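Local coordinates for protein diol-dehydratase (Roseburia inulinivorans, PDB 5I2A) that probably dehydrates 1,2-propanediol without vitamin B12, as a glycyl radical enzyme of the pyruvate formate-lyase-like family, at residues 145-148 with 149-153; 455-458 with 459-462; 500-503 with 504-508. All blocks are in the same frame, centred on the assembly; numbering follows the deposited sequence.

Contact 1 of 3, residues 145-148 with 149-153; sequences TLRA and MKHNF
A Schellman motif ends helix 143-150 here, with Phe153 N reaching back to Ala148 O. That bond is nearly straight, 3.0 Å from Phe153 N to Ala148 O with 170° at the hydrogen. The other bond of the pair runs from Asn152 N to Met149 O, and the positive phi of Asn152 makes the reversal possible. Ala148 O has a second, weak approach from His151 N, and the Phe153 ring also turns an edge to it: Ala148 O lies in the ring plane, 3.3 Å from Phe153 CD2. His151 treats the preceding carbonyl in a similar way: its backbone N donates to Arg147 O, and CD2 lies at the ring edge 3.3 Å from that same Arg147 O. Its other flank is tied down, because ND1 bonds to Asp471. The closing turn hands the chain from helix 143-150 to strand 154-155, with Ala148 CB facing Phe153 CD2 at 4.2 Å. Further up the helix, Met149, whose backbone N-H bonds Thr145 O in the regular helical pattern, folds its side chain back over that turn. CG is anti to the carbonyl carbon (chi1 -69°), and a bend at the last torsion (chi3 -71°) carries CE back to 3.2 Å from Thr145 O. The same methyl is pressed against Leu146, with CE 3.5 Å from CD2, tighter than usual, and meets Thr145 CG2 at 3.7 Å. Thr145 turns its hydroxyl to Asn509 on helix 489-521.

Contact 2 of 3, residues 455-458 with 459-462; sequences FFNM and CRPL
Pro461 meets the Phe456 ring at a slant, neither squarely on a face nor at an edge, its CG 4.0 Å from Phe456 CZ; the ring of Tyr674 also packs on Phe456, with planes about 40° apart. The second flat group, the carboxamide of Asn457, has Arg460 CG over one face, 3.7 Å from Asn457 CG and 3.6 Å from Asn457 ND2, while the guanidinium plane is turned 63° from the amide. Asn457 heads an Asx turn, by which strand 454-457 passes into helix 459-467: its OD1 accepts from Cys459 N at 2.9 Å, the donor tilted from the carbonyl plane and the N-H somewhat bent. With CG anti to the backbone N (chi1 -171°), the amide swings forward along the chain, over the first helical residues. The main chain of Asn457 adds a beta-turn: its O takes the N-H of Arg460 at 3.2 Å, from well above the carbonyl plane. The other amide atom is held too, ND2 bonding to Thr706 OG1, so the carboxamide is fixed at both ends. Replacing Asn457 by an alanine would probably leave Cys459 N without its capping acceptor, deprive Thr706 of a partner and open a gap beside the aliphatic part of Arg460. The arginine itself bends away to bond His151 O through NH1 and to pair with Glu463 through NH2, anchoring the helix start to the end of helix 143-150. Pro461, next after the turn, has no N-H to offer, and its CD sits 3.1 Å from Asn457 O.

Contact 3 of 3, residues 500-503 with 504-508; sequences MLYN and IELMV
Backbone bonds come first: Ile504 N binds Met500 O at 2.8 Å, and Glu505 N and Met507 N repeat the i to i+4 pattern on Leu501 O and Asn503 O. The bond from Leu506 N to Tyr502 O is weak, stretched to 3.3 Å. Among apolar contacts, Leu506 lies over one face of the Tyr502 ring. Its CD1 does the touching, 3.6 Å from Tyr502 CE2 and 4.0 Å from Tyr502 CZ. The tyrosine can offer that face because its CG is anti to the backbone N (chi1 -179°), which sets CG beside the carbonyl carbon and leans the ring toward the next turn, where Leu506 waits. On another side of the helix Ile504 CD1 faces Met500 CB at 4.4 Å, and Ile504 CG1 is close to Met500 O, at 3.1 Å. The polar side chains find their partners beyond this stretch. Asn503 ND2 donates to Gln499 O one turn earlier and to Ser477 OG, while its OD1 stays 4.2 Å from Leu506 CD1. Glu505 extends its chain to the second subunit, where OE2 takes the N-H of Gly196, and Phe195 of that subunit packs on Leu506. All this is i to i+4 packing in the middle of the long helix 489-521, which lies between helices 143-150 and 661-678, against strand 454-457 and at the dimer interface.

How the contacts relate
The three contacts follow one another along the chain and form one compact cluster, their centres 10 to 11 Å apart and all within the pyruvate formate lyase-like part of the chain. Contact 1 ends a helix just before strand 154-155; contact 2 starts a helix just after strand 454-457, and these two strands pair antiparallel, with Phe153 O close to Asn457 N. Contact 3, a middle portion of helix 489-521, packs against both: Leu506 touches Ala148, Met500 touches Pro461, and the Phe456 ring rests on the backbone around Asn503. Helix 489-521 thus packs across the joint of the two paired strands and the helix ends beside them. Of the three, only contact 3 touches the second subunit.

Contact 1 of 3, residues 145-148 with 149-153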
ATOM      1  N   THR A 145      22.026   7.624   3.308  1.00 16.79           N
ATOM      2  CA  THR A 145      21.158   8.468   4.112  1.00 15.81           C
ATOM      3  C   THR A 145      21.355   8.226   5.608  1.00 17.24           C
ATOM      4  O   THR A 145      21.445   9.177   6.395  1.00 15.45           O
ATOM      5  CB  THR A 145      19.683   8.234   3.743  1.00 15.02           C
ATOM      6  OG1 THR A 145      19.505   8.491   2.346  1.00 14.70           O
ATOM      7  CG2 THR A 145      18.770   9.135   4.553  1.00 10.70           C
ATOM      8  N   LEU A 146      21.418   6.955   6.002  1.00 14.53           N
ATOM      9  CA  LEU A 146      21.655   6.626   7.399  1.00 15.09           C
ATOM     10  C   LEU A 146      23.014   7.177   7.845  1.00 15.10           C
ATOM     11  O   LEU A 146      23.155   7.650   8.968  1.00 16.47           O
ATOM     12  CB  LEU A 146      21.574   5.110   7.627  1.00 16.86           C
ATOM     13  CG  LEU A 146      20.208   4.464   7.332  1.00 18.47           C
ATOM     14  CD1 LEU A 146      20.265   2.934   7.456  1.00 18.82           C
ATOM     15  CD2 LEU A 146      19.148   5.034   8.253  1.00 20.63           C
ATOM     16  N   ARG A 147      23.999   7.120   6.952  1.00 15.23           N
ATOM     17  CA  ARG A 147      25.337   7.615   7.257  1.00 18.55           C
ATOM     18  C   ARG A 147      25.308   9.127   7.478  1.00 16.64           C
ATOM     19  O   ARG A 147      25.903   9.634   8.425  1.00 17.15           O
ATOM     20  CB  ARG A 147      26.331   7.263   6.141  1.00 14.37           C
ATOM     21  CG  ARG A 147      27.755   7.727   6.426  1.00 20.64           C
ATOM     22  CD  ARG A 147      28.726   7.318   5.319  1.00 18.92           C
ATOM     23  NE  ARG A 147      28.381   7.978   4.069  1.00 19.01           N
ATOM     24  CZ  ARG A 147      28.885   7.669   2.877  1.00 22.04           C
ATOM     25  NH1 ARG A 147      29.777   6.696   2.754  1.00 23.41           N
ATOM     26  NH2 ARG A 147      28.486   8.333   1.801  1.00 20.83           N
ATOM     27  N   ALA A 148      24.602   9.838   6.608  1.00 15.34           N
ATOM     28  CA  ALA A 148      24.502  11.290   6.729  1.00 14.04           C
ATOM     29  C   ALA A 148      23.886  11.688   8.077  1.00 13.26           C
ATOM     30  O   ALA A 148      24.313  12.652   8.713  1.00 16.00           O
ATOM     31  CB  ALA A 148      23.689  11.860   5.570  1.00 15.67           C
ATOM     32  N   MET A 149      22.902  10.922   8.526  1.00 13.86           N
ATOM     33  CA  MET A 149      22.225  11.238   9.776  1.00 16.68           C
ATOM     34  C   MET A 149      23.125  10.920  10.957  1.00 17.00           C
ATOM     35  O   MET A 149      23.148  11.653  11.939  1.00 17.21           O
ATOM     36  CB  MET A 149      20.904  10.480   9.877  1.00 12.38           C
ATOM     37  CG  MET A 149      19.860  10.980   8.866  1.00 15.50           C
ATOM     38  SD  MET A 149      18.348  10.000   8.903  1.00 23.66           S
ATOM     39  CE  MET A 149      18.868   8.498   8.184  1.00 24.70           C
ATOM     40  N   LYS A 150      23.886   9.835  10.836  1.00 17.34           N
ATOM     41  CA  LYS A 150      24.811   9.418  11.887  1.00 20.02           C
ATOM     42  C   LYS A 150      25.877  10.499  12.105  1.00 19.35           C
ATOM     43  O   LYS A 150      26.318  10.738  13.220  1.00 21.40           O
ATOM     44  CB  LYS A 150      25.447   8.071  11.521  1.00 23.10           C
ATOM     45  CG  LYS A 150      26.463   7.529  12.519  1.00 37.65           C
ATOM     46  CD  LYS A 150      26.941   6.133  12.096  1.00 40.39           C
ATOM     47  CE  LYS A 150      28.462   6.005  12.125  1.00 49.71           C
ATOM     48  NZ  LYS A 150      29.046   6.339  13.460  1.00 56.76           N
ATOM     49  N   HIS A 151      26.240  11.185  11.033  1.00 17.87           N
ATOM     50  CA  HIS A 151      27.205  12.268  11.120  1.00 17.95           C
ATOM     51  C   HIS A 151      26.539  13.646  11.187  1.00 20.52           C
ATOM     52  O   HIS A 151      27.178  14.677  10.944  1.00 17.72           O
ATOM     53  CB  HIS A 151      28.175  12.176   9.945  1.00 17.30           C
ATOM     54  CG  HIS A 151      29.090  10.994  10.033  1.00 22.22           C
ATOM     55  ND1 HIS A 151      30.288  11.033  10.717  1.00 22.48           N
ATOM     56  CD2 HIS A 151      28.966   9.730   9.560  1.00 19.95           C
ATOM     57  CE1 HIS A 151      30.871   9.849  10.642  1.00 26.29           C
ATOM     58  NE2 HIS A 151      30.095   9.042   9.940  1.00 26.48           N
ATOM     59  N   ASN A 152      25.250  13.641  11.520  1.00 18.70           N
ATOM     60  CA  ASN A 152      24.523  14.862  11.864  1.00 17.70           C
ATOM     61  C   ASN A 152      24.504  15.954  10.786  1.00 16.67           C
ATOM     62  O   ASN A 152      24.570  17.141  11.105  1.00 19.15           O
ATOM     63  CB  ASN A 152      25.094  15.445  13.158  1.00 18.64           C
ATOM     64  CG  ASN A 152      25.040  14.458  14.300  1.00 20.69           C
ATOM     65  OD1 ASN A 152      24.035  13.789  14.498  1.00 21.60           O
ATOM     66  ND2 ASN A 152      26.130  14.344  15.040  1.00 18.69           N
ATOM     67  N   PHE A 153      24.407  15.562   9.520  1.00 15.92           N
ATOM     68  CA  PHE A 153      24.183  16.551   8.469  1.00 15.67           C
ATOM     69  C   PHE A 153      22.779  17.125   8.585  1.00 16.91           C
ATOM     70  O   PHE A 153      22.572  18.307   8.336  1.00 12.72           O
ATOM     71  CB  PHE A 153      24.410  15.947   7.080  1.00 13.56           C
ATOM     72  CG  PHE A 153      25.856  15.753   6.763  1.00 15.02           C
ATOM     73  CD1 PHE A 153      26.592  16.777   6.209  1.00 15.33           C
ATOM     74  CD2 PHE A 153      26.491  14.568   7.072  1.00 17.71           C
ATOM     75  CE1 PHE A 153      27.930  16.612   5.951  1.00 16.94           C
ATOM     76  CE2 PHE A 153      27.834  14.389   6.806  1.00 17.22           C
ATOM     77  CZ  PHE A 153      28.555  15.404   6.252  1.00 16.31           C
TER

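Contact 2 of 3, residues 455-458 with 459-462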
ATOM      1  N   PHE A 455      15.496  19.108   9.949  1.00 13.50           N
ATOM      2  CA  PHE A 455      16.442  20.156  10.274  1.00 11.04           C
ATOM      3  C   PHE A 455      17.754  19.844   9.548  1.00 13.01           C
ATOM      4  O   PHE A 455      18.327  18.766   9.741  1.00 14.44           O
ATOM      5  CB  PHE A 455      16.679  20.218  11.785  1.00 14.30           C
ATOM      6  CG  PHE A 455      15.454  20.568  12.605  1.00 12.10           C
ATOM      7  CD1 PHE A 455      14.483  21.422  12.118  1.00 12.34           C
ATOM      8  CD2 PHE A 455      15.307  20.058  13.892  1.00 13.43           C
ATOM      9  CE1 PHE A 455      13.373  21.764  12.890  1.00 11.63           C
ATOM     10  CE2 PHE A 455      14.194  20.385  14.672  1.00 11.83           C
ATOM     11  CZ  PHE A 455      13.228  21.238  14.169  1.00 12.41           C
ATOM     12  N   PHE A 456      18.229  20.778   8.733  1.00 13.11           N
ATOM     13  CA  PHE A 456      19.451  20.591   7.962  1.00 11.02           C
ATOM     14  C   PHE A 456      20.516  21.585   8.409  1.00 12.49           C
ATOM     15  O   PHE A 456      20.294  22.799   8.374  1.00 10.06           O
ATOM     16  CB  PHE A 456      19.173  20.761   6.461  1.00 12.76           C
ATOM     17  CG  PHE A 456      20.362  20.474   5.566  1.00 12.57           C
ATOM     18  CD1 PHE A 456      21.328  21.449   5.321  1.00 12.37           C
ATOM     19  CD2 PHE A 456      20.490  19.239   4.940  1.00 11.20           C
ATOM     20  CE1 PHE A 456      22.405  21.190   4.465  1.00 13.02           C
ATOM     21  CE2 PHE A 456      21.571  18.967   4.085  1.00 12.17           C
ATOM     22  CZ  PHE A 456      22.527  19.946   3.849  1.00 14.55           C
ATOM     23  N   ASN A 457      21.678  21.065   8.793  1.00 13.18           N
ATOM     24  CA  ASN A 457      22.774  21.905   9.277  1.00 15.26           C
ATOM     25  C   ASN A 457      23.673  22.335   8.115  1.00 12.83           C
ATOM     26  O   ASN A 457      24.483  21.547   7.639  1.00 14.70           O
ATOM     27  CB  ASN A 457      23.586  21.144  10.342  1.00 11.94           C
ATOM     28  CG  ASN A 457      24.617  22.026  11.045  1.00 18.12           C
ATOM     29  OD1 ASN A 457      25.056  23.040  10.505  1.00 18.60           O
ATOM     30  ND2 ASN A 457      24.992  21.640  12.266  1.00 13.52           N
ATOM     31  N   MET A 458      23.538  23.579   7.672  1.00 11.78           N
ATOM     32  CA  MET A 458      24.308  24.055   6.524  1.00 14.20           C
ATOM     33  C   MET A 458      25.795  24.204   6.854  1.00 15.61           C
ATOM     34  O   MET A 458      26.608  24.316   5.949  1.00 13.71           O
ATOM     35  CB  MET A 458      23.755  25.393   5.994  1.00 14.41           C
ATOM     36  CG  MET A 458      22.267  25.351   5.593  1.00 14.51           C
ATOM     37  SD  MET A 458      21.597  26.978   5.170  1.00 23.05           S
ATOM     38  CE  MET A 458      22.773  27.487   3.938  1.00 21.48           C
ATOM     39  N   CYS A 459      26.155  24.187   8.136  1.00 13.47           N
ATOM     40  CA  CYS A 459      27.569  24.228   8.508  1.00 14.58           C
ATOM     41  C   CYS A 459      28.296  22.883   8.341  1.00 16.55           C
ATOM     42  O   CYS A 459      29.523  22.853   8.214  1.00 16.05           O
ATOM     43  CB  CYS A 459      27.728  24.695   9.964  1.00 13.37           C
ATOM     44  SG  CYS A 459      27.235  26.389  10.251  1.00 17.95           S
ATOM     45  N   ARG A 460      27.569  21.769   8.389  1.00 14.80           N
ATOM     46  CA  ARG A 460      28.271  20.488   8.315  1.00 17.65           C
ATOM     47  C   ARG A 460      28.883  20.247   6.916  1.00 17.63           C
ATOM     48  O   ARG A 460      30.030  19.817   6.836  1.00 16.67           O
ATOM     49  CB  ARG A 460      27.361  19.339   8.751  1.00 13.86           C
ATOM     50  CG  ARG A 460      27.020  19.383  10.259  1.00 15.77           C
ATOM     51  CD  ARG A 460      27.638  18.188  11.026  1.00 22.70           C
ATOM     52  NE  ARG A 460      29.072  18.328  11.082  1.00 25.03           N
ATOM     53  CZ  ARG A 460      29.963  17.351  11.153  1.00 21.87           C
ATOM     54  NH1 ARG A 460      29.610  16.069  11.192  1.00 21.65           N
ATOM     55  NH2 ARG A 460      31.241  17.688  11.188  1.00 23.07           N
ATOM     56  N   PRO A 461      28.147  20.555   5.820  1.00 17.15           N
ATOM     57  CA  PRO A 461      28.802  20.502   4.508  1.00 16.45           C
ATOM     58  C   PRO A 461      30.006  21.433   4.391  1.00 16.89           C
ATOM     59  O   PRO A 461      30.932  21.108   3.650  1.00 16.20           O
ATOM     60  CB  PRO A 461      27.686  20.940   3.544  1.00 15.50           C
ATOM     61  CG  PRO A 461      26.447  20.456   4.210  1.00 14.44           C
ATOM     62  CD  PRO A 461      26.702  20.801   5.671  1.00 13.56           C
ATOM     63  N   LEU A 462      30.002  22.551   5.115  1.00 15.47           N
ATOM     64  CA  LEU A 462      31.158  23.448   5.120  1.00 16.45           C
ATOM     65  C   LEU A 462      32.360  22.772   5.793  1.00 16.17           C
ATOM     66  O   LEU A 462      33.470  22.807   5.277  1.00 17.34           O
ATOM     67  CB  LEU A 462      30.832  24.770   5.831  1.00 17.45           C
ATOM     68  CG  LEU A 462      32.001  25.759   5.949  1.00 17.03           C
ATOM     69  CD1 LEU A 462      32.464  26.228   4.574  1.00 16.34           C
ATOM     70  CD2 LEU A 462      31.606  26.955   6.813  1.00 18.49           C
TER

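Contact 3 of 3, residues 500-503 with 504-508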
ATOM      1  N   MET A 500      26.820  20.479  -0.252  1.00 15.99           N
ATOM      2  CA  MET A 500      25.451  20.823   0.078  1.00 17.11           C
ATOM      3  C   MET A 500      24.485  19.970  -0.737  1.00 16.40           C
ATOM      4  O   MET A 500      23.591  19.356  -0.178  1.00 15.28           O
ATOM      5  CB  MET A 500      25.198  22.311  -0.166  1.00 14.97           C
ATOM      6  CG  MET A 500      25.867  23.202   0.882  1.00 14.94           C
ATOM      7  SD  MET A 500      24.959  23.211   2.444  1.00 16.45           S
ATOM      8  CE  MET A 500      23.600  24.291   2.020  1.00 14.88           C
ATOM      9  N   LEU A 501      24.690  19.930  -2.052  1.00 15.29           N
ATOM     10  CA  LEU A 501      23.786  19.225  -2.954  1.00 17.42           C
ATOM     11  C   LEU A 501      23.703  17.742  -2.616  1.00 17.34           C
ATOM     12  O   LEU A 501      22.615  17.181  -2.548  1.00 17.58           O
ATOM     13  CB  LEU A 501      24.219  19.415  -4.410  1.00 17.22           C
ATOM     14  CG  LEU A 501      23.274  18.855  -5.476  1.00 22.23           C
ATOM     15  CD1 LEU A 501      21.869  19.417  -5.330  1.00 20.77           C
ATOM     16  CD2 LEU A 501      23.818  19.120  -6.874  1.00 21.04           C
ATOM     17  N   TYR A 502      24.851  17.117  -2.384  1.00 16.21           N
ATOM     18  CA  TYR A 502      24.880  15.701  -2.026  1.00 17.29           C
ATOM     19  C   TYR A 502      24.038  15.406  -0.785  1.00 19.00           C
ATOM     20  O   TYR A 502      23.212  14.489  -0.780  1.00 13.62           O
ATOM     21  CB  TYR A 502      26.314  15.238  -1.788  1.00 16.10           C
ATOM     22  CG  TYR A 502      26.429  13.768  -1.432  1.00 15.74           C
ATOM     23  CD1 TYR A 502      26.272  12.788  -2.401  1.00 13.69           C
ATOM     24  CD2 TYR A 502      26.690  13.366  -0.129  1.00 14.98           C
ATOM     25  CE1 TYR A 502      26.384  11.451  -2.083  1.00 18.53           C
ATOM     26  CE2 TYR A 502      26.802  12.025   0.200  1.00 15.82           C
ATOM     27  CZ  TYR A 502      26.646  11.075  -0.780  1.00 17.75           C
ATOM     28  OH  TYR A 502      26.764   9.741  -0.467  1.00 22.72           O
ATOM     29  N   ASN A 503      24.242  16.196   0.263  1.00 12.94           N
ATOM     30  CA  ASN A 503      23.561  15.940   1.519  1.00 16.28           C
ATOM     31  C   ASN A 503      22.101  16.385   1.525  1.00 16.05           C
ATOM     32  O   ASN A 503      21.279  15.795   2.210  1.00 13.48           O
ATOM     33  CB  ASN A 503      24.343  16.582   2.655  1.00 12.68           C
ATOM     34  CG  ASN A 503      25.539  15.747   3.027  1.00 14.17           C
ATOM     35  OD1 ASN A 503      25.391  14.690   3.636  1.00 15.21           O
ATOM     36  ND2 ASN A 503      26.728  16.180   2.611  1.00 15.44           N
ATOM     37  N   ILE A 504      21.776  17.395   0.733  1.00 13.32           N
ATOM     38  CA  ILE A 504      20.378  17.771   0.563  1.00 13.57           C
ATOM     39  C   ILE A 504      19.581  16.622  -0.052  1.00 13.78           C
ATOM     40  O   ILE A 504      18.473  16.319   0.379  1.00 13.85           O
ATOM     41  CB  ILE A 504      20.237  19.025  -0.317  1.00 14.71           C
ATOM     42  CG1 ILE A 504      20.661  20.260   0.472  1.00 15.54           C
ATOM     43  CG2 ILE A 504      18.797  19.189  -0.807  1.00 11.80           C
ATOM     44  CD1 ILE A 504      20.891  21.479  -0.417  1.00 14.24           C
ATOM     45  N   GLU A 505      20.156  15.966  -1.052  1.00 13.83           N
ATOM     46  CA  GLU A 505      19.440  14.891  -1.723  1.00 14.58           C
ATOM     47  C   GLU A 505      19.214  13.692  -0.786  1.00 16.44           C
ATOM     48  O   GLU A 505      18.178  13.019  -0.856  1.00 13.48           O
ATOM     49  CB  GLU A 505      20.182  14.447  -2.989  1.00 15.35           C
ATOM     50  CG  GLU A 505      19.427  13.351  -3.739  1.00 19.88           C
ATOM     51  CD  GLU A 505      19.899  13.152  -5.182  1.00 25.31           C
ATOM     52  OE1 GLU A 505      20.956  13.703  -5.553  1.00 31.26           O
ATOM     53  OE2 GLU A 505      19.192  12.451  -5.939  1.00 21.69           O
ATOM     54  N   LEU A 506      20.177  13.430   0.091  1.00 13.18           N
ATOM     55  CA  LEU A 506      19.998  12.406   1.116  1.00 13.36           C
ATOM     56  C   LEU A 506      18.872  12.759   2.101  1.00 14.17           C
ATOM     57  O   LEU A 506      18.155  11.878   2.577  1.00 14.36           O
ATOM     58  CB  LEU A 506      21.311  12.184   1.871  1.00 13.94           C
ATOM     59  CG  LEU A 506      22.449  11.614   1.019  1.00 15.62           C
ATOM     60  CD1 LEU A 506      23.681  11.330   1.863  1.00 15.01           C
ATOM     61  CD2 LEU A 506      21.980  10.345   0.312  1.00 12.21           C
ATOM     62  N   MET A 507      18.740  14.042   2.425  1.00 11.52           N
ATOM     63  CA  MET A 507      17.659  14.496   3.284  1.00 11.57           C
ATOM     64  C   MET A 507      16.313  14.243   2.591  1.00 10.41           C
ATOM     65  O   MET A 507      15.360  13.825   3.228  1.00 12.89           O
ATOM     66  CB  MET A 507      17.805  15.982   3.632  1.00 11.67           C
ATOM     67  CG  MET A 507      16.677  16.513   4.514  1.00 10.42           C
ATOM     68  SD  MET A 507      16.891  18.217   5.028  1.00 13.66           S
ATOM     69  CE  MET A 507      16.996  19.120   3.488  1.00  8.22           C
ATOM     70  N   VAL A 508      16.266  14.485   1.283  1.00 14.10           N
ATOM     71  CA  VAL A 508      15.066  14.208   0.490  1.00 13.11           C
ATOM     72  C   VAL A 508      14.756  12.700   0.570  1.00 12.18           C
ATOM     73  O   VAL A 508      13.614  12.299   0.773  1.00 12.17           O
ATOM     74  CB  VAL A 508      15.227  14.677  -0.979  1.00 11.66           C
ATOM     75  CG1 VAL A 508      14.041  14.217  -1.852  1.00  9.66           C
ATOM     76  CG2 VAL A 508      15.393  16.213  -1.053  1.00 10.78           C
TER